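Local atomic coordinates of thiosulfate sulfurtransferase (Pseudomonas aeruginosa, PDB entry 1YT8), a protein that probably transfers sulfur from thiosulfate to cyanide and contains four rhodanese-like domains. Residues 196-201 with 310-315. Numbering follows the deposited sequence.
Sequences RTRSII and LVQETD. With SO3 (sulfite ion), chain B.
O3 of the sulfite is gripped twice by R198, through its backbone N at 2.7 Å and its side-chain NE at 3.0 Å, both bonds nearly straight, while Q312 from the neighbouring rhodanese-like domain packs against the same arginine. The ion sits in the rhodanese active-site loop that runs from C193 to R198, at the N-terminal end of helix 197-208, where the helix dipole probably helps to hold an anion; A194 N and G195 N bind it as well. R198 curls round beside the ion, its chain bent at chi3 (-67°), so that the guanidinium meets it edge-on, the sulfur in its plane. NH2 adds a third bond, to O1 of the sulfite. NH1, turned elsewhere, makes a salt bridge with E157 and a hydrogen bond to Q309.

From helix 307-312, Q312 starts with CG anti to its backbone N (chi1 176°), laying CG over one guanidinium face, 4.0 Å from R198 NE, and then bends at chi2. Its amide plane lies only 16° from that of the guanidinium. One turn along the helix, I201 CG2 meets V311 CG1 at 4.3 Å, with W341 touching both side chains. A water takes a hydrogen bond from T197 OG1, gives one to sulfite O2 and has a weak one from Q312 NE2. On the other branch of the amide, OE1 lies 3.1 Å from the methyl CG2 of T197.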
loop_
_atom_site.group_PDB
_atom_site.type_symbol
_atom_site.label_atom_id
_atom_site.label_comp_id
_atom_site.label_asym_id
_atom_site.label_seq_id
_atom_site.Cartn_x
_atom_site.Cartn_y
_atom_site.Cartn_z
ATOM N N ARG A 196 8.788 0.872 13.727
ATOM C CA ARG A 196 9.421 2.169 13.940
ATOM C C ARG A 196 8.987 3.284 12.988
ATOM O O ARG A 196 8.760 4.415 13.410
ATOM C CB ARG A 196 10.941 2.026 13.799
ATOM C CG ARG A 196 11.609 1.084 14.783
ATOM C CD ARG A 196 13.004 0.704 14.296
ATOM N NE ARG A 196 13.811 1.871 13.956
ATOM C CZ ARG A 196 14.318 2.723 14.842
ATOM N NH1 ARG A 196 14.104 2.543 16.139
ATOM N NH2 ARG A 196 15.043 3.756 14.424
ATOM N N THR A 197 8.866 2.956 11.706
ATOM C CA THR A 197 8.574 3.961 10.686
ATOM C C THR A 197 7.533 5.030 10.954
ATOM O O THR A 197 7.872 6.209 11.031
ATOM C CB THR A 197 8.245 3.305 9.342
ATOM O OG1 THR A 197 9.211 2.283 9.069
ATOM C CG2 THR A 197 8.302 4.349 8.224
ATOM N N ARG A 198 6.269 4.642 11.076
ATOM C CA ARG A 198 5.229 5.634 11.310
ATOM C C ARG A 198 5.370 6.376 12.640
ATOM O O ARG A 198 4.892 7.503 12.769
ATOM C CB ARG A 198 3.847 4.983 11.166
ATOM C CG ARG A 198 3.473 4.751 9.694
ATOM C CD ARG A 198 2.268 3.828 9.511
ATOM N NE ARG A 198 2.564 2.462 9.932
ATOM C CZ ARG A 198 1.723 1.437 9.814
ATOM N NH1 ARG A 198 0.519 1.608 9.281
ATOM N NH2 ARG A 198 2.083 0.239 10.247
ATOM N N SER A 199 6.038 5.770 13.621
ATOM C CA SER A 199 6.224 6.446 14.905
ATOM C C SER A 199 7.265 7.554 14.765
ATOM O O SER A 199 7.147 8.607 15.395
ATOM C CB SER A 199 6.647 5.460 16.008
ATOM O OG SER A 199 7.996 5.037 15.867
ATOM N N ILE A 200 8.284 7.320 13.937
ATOM C CA ILE A 200 9.331 8.319 13.709
ATOM C C ILE A 200 8.744 9.496 12.922
ATOM O O ILE A 200 8.929 10.658 13.287
ATOM C CB ILE A 200 10.519 7.727 12.904
ATOM C CG1 ILE A 200 11.249 6.673 13.741
ATOM C CG2 ILE A 200 11.494 8.839 12.506
ATOM C CD1 ILE A 200 12.247 5.833 12.950
ATOM N N ILE A 201 8.038 9.185 11.841
ATOM C CA ILE A 201 7.424 10.208 11.005
ATOM C C ILE A 201 6.388 11.003 11.803
ATOM O O ILE A 201 6.307 12.228 11.685
ATOM C CB ILE A 201 6.740 9.576 9.764
ATOM C CG1 ILE A 201 7.783 8.863 8.894
ATOM C CG2 ILE A 201 6.014 10.645 8.958
ATOM C CD1 ILE A 201 8.859 9.783 8.339
ATOM N N LEU A 310 -0.328 7.026 2.892
ATOM C CA LEU A 310 0.221 7.456 1.605
ATOM C C LEU A 310 1.730 7.611 1.798
ATOM O O LEU A 310 2.532 7.264 0.924
ATOM C CB LEU A 310 -0.386 8.792 1.170
ATOM C CG LEU A 310 0.199 9.438 -0.096
ATOM C CD1 LEU A 310 0.056 8.500 -1.285
ATOM C CD2 LEU A 310 -0.521 10.753 -0.374
ATOM N N VAL A 311 2.108 8.124 2.963
ATOM C CA VAL A 311 3.510 8.322 3.293
ATOM C C VAL A 311 4.202 6.987 3.585
ATOM O O VAL A 311 5.384 6.819 3.285
ATOM C CB VAL A 311 3.651 9.275 4.508
ATOM C CG1 VAL A 311 5.114 9.370 4.957
ATOM C CG2 VAL A 311 3.138 10.670 4.119
ATOM N N GLN A 312 3.457 6.036 4.147
ATOM C CA GLN A 312 3.992 4.717 4.500
ATOM C C GLN A 312 4.052 3.713 3.338
ATOM O O GLN A 312 4.992 2.925 3.250
ATOM C CB GLN A 312 3.161 4.119 5.643
ATOM C CG GLN A 312 3.538 2.700 6.065
ATOM C CD GLN A 312 4.872 2.618 6.791
ATOM O OE1 GLN A 312 5.454 3.637 7.177
ATOM N NE2 GLN A 312 5.355 1.397 6.996
ATOM N N GLU A 313 3.057 3.738 2.453
ATOM C CA GLU A 313 3.011 2.798 1.328
ATOM C C GLU A 313 2.943 3.546 -0.004
ATOM O O GLU A 313 2.177 3.180 -0.894
ATOM C CB GLU A 313 1.779 1.887 1.455
ATOM C CG GLU A 313 1.577 1.268 2.838
ATOM C CD GLU A 313 0.364 0.347 2.902
ATOM O OE1 GLU A 313 -0.662 0.662 2.259
ATOM O OE2 GLU A 313 0.430 -0.687 3.606
ATOM N N THR A 314 3.765 4.580 -0.133
ATOM C CA THR A 314 3.788 5.424 -1.325
ATOM C C THR A 314 3.824 4.680 -2.666
ATOM O O THR A 314 3.134 5.063 -3.615
ATOM C CB THR A 314 4.984 6.402 -1.258
ATOM O OG1 THR A 314 5.085 6.942 0.069
ATOM C CG2 THR A 314 4.793 7.550 -2.234
ATOM N N ASP A 315 4.622 3.620 -2.739
ATOM C CA ASP A 315 4.763 2.848 -3.971
ATOM C C ASP A 315 3.521 2.067 -4.416
ATOM O O ASP A 315 3.452 1.612 -5.560
ATOM C CB ASP A 315 5.958 1.900 -3.848
ATOM C CG ASP A 315 5.819 0.939 -2.690
ATOM O OD1 ASP A 315 5.810 1.402 -1.528
ATOM O OD2 ASP A 315 5.713 -0.280 -2.947
HETATM S S SO3 B . 5.531 1.043 11.939
HETATM O O1 SO3 B . 4.322 0.215 12.156
HETATM O O2 SO3 B . 6.706 0.199 11.640
HETATM O O3 SO3 B . 5.329 2.070 10.883
HETATM O O HOH W 1 7.769 0.089 8.980
#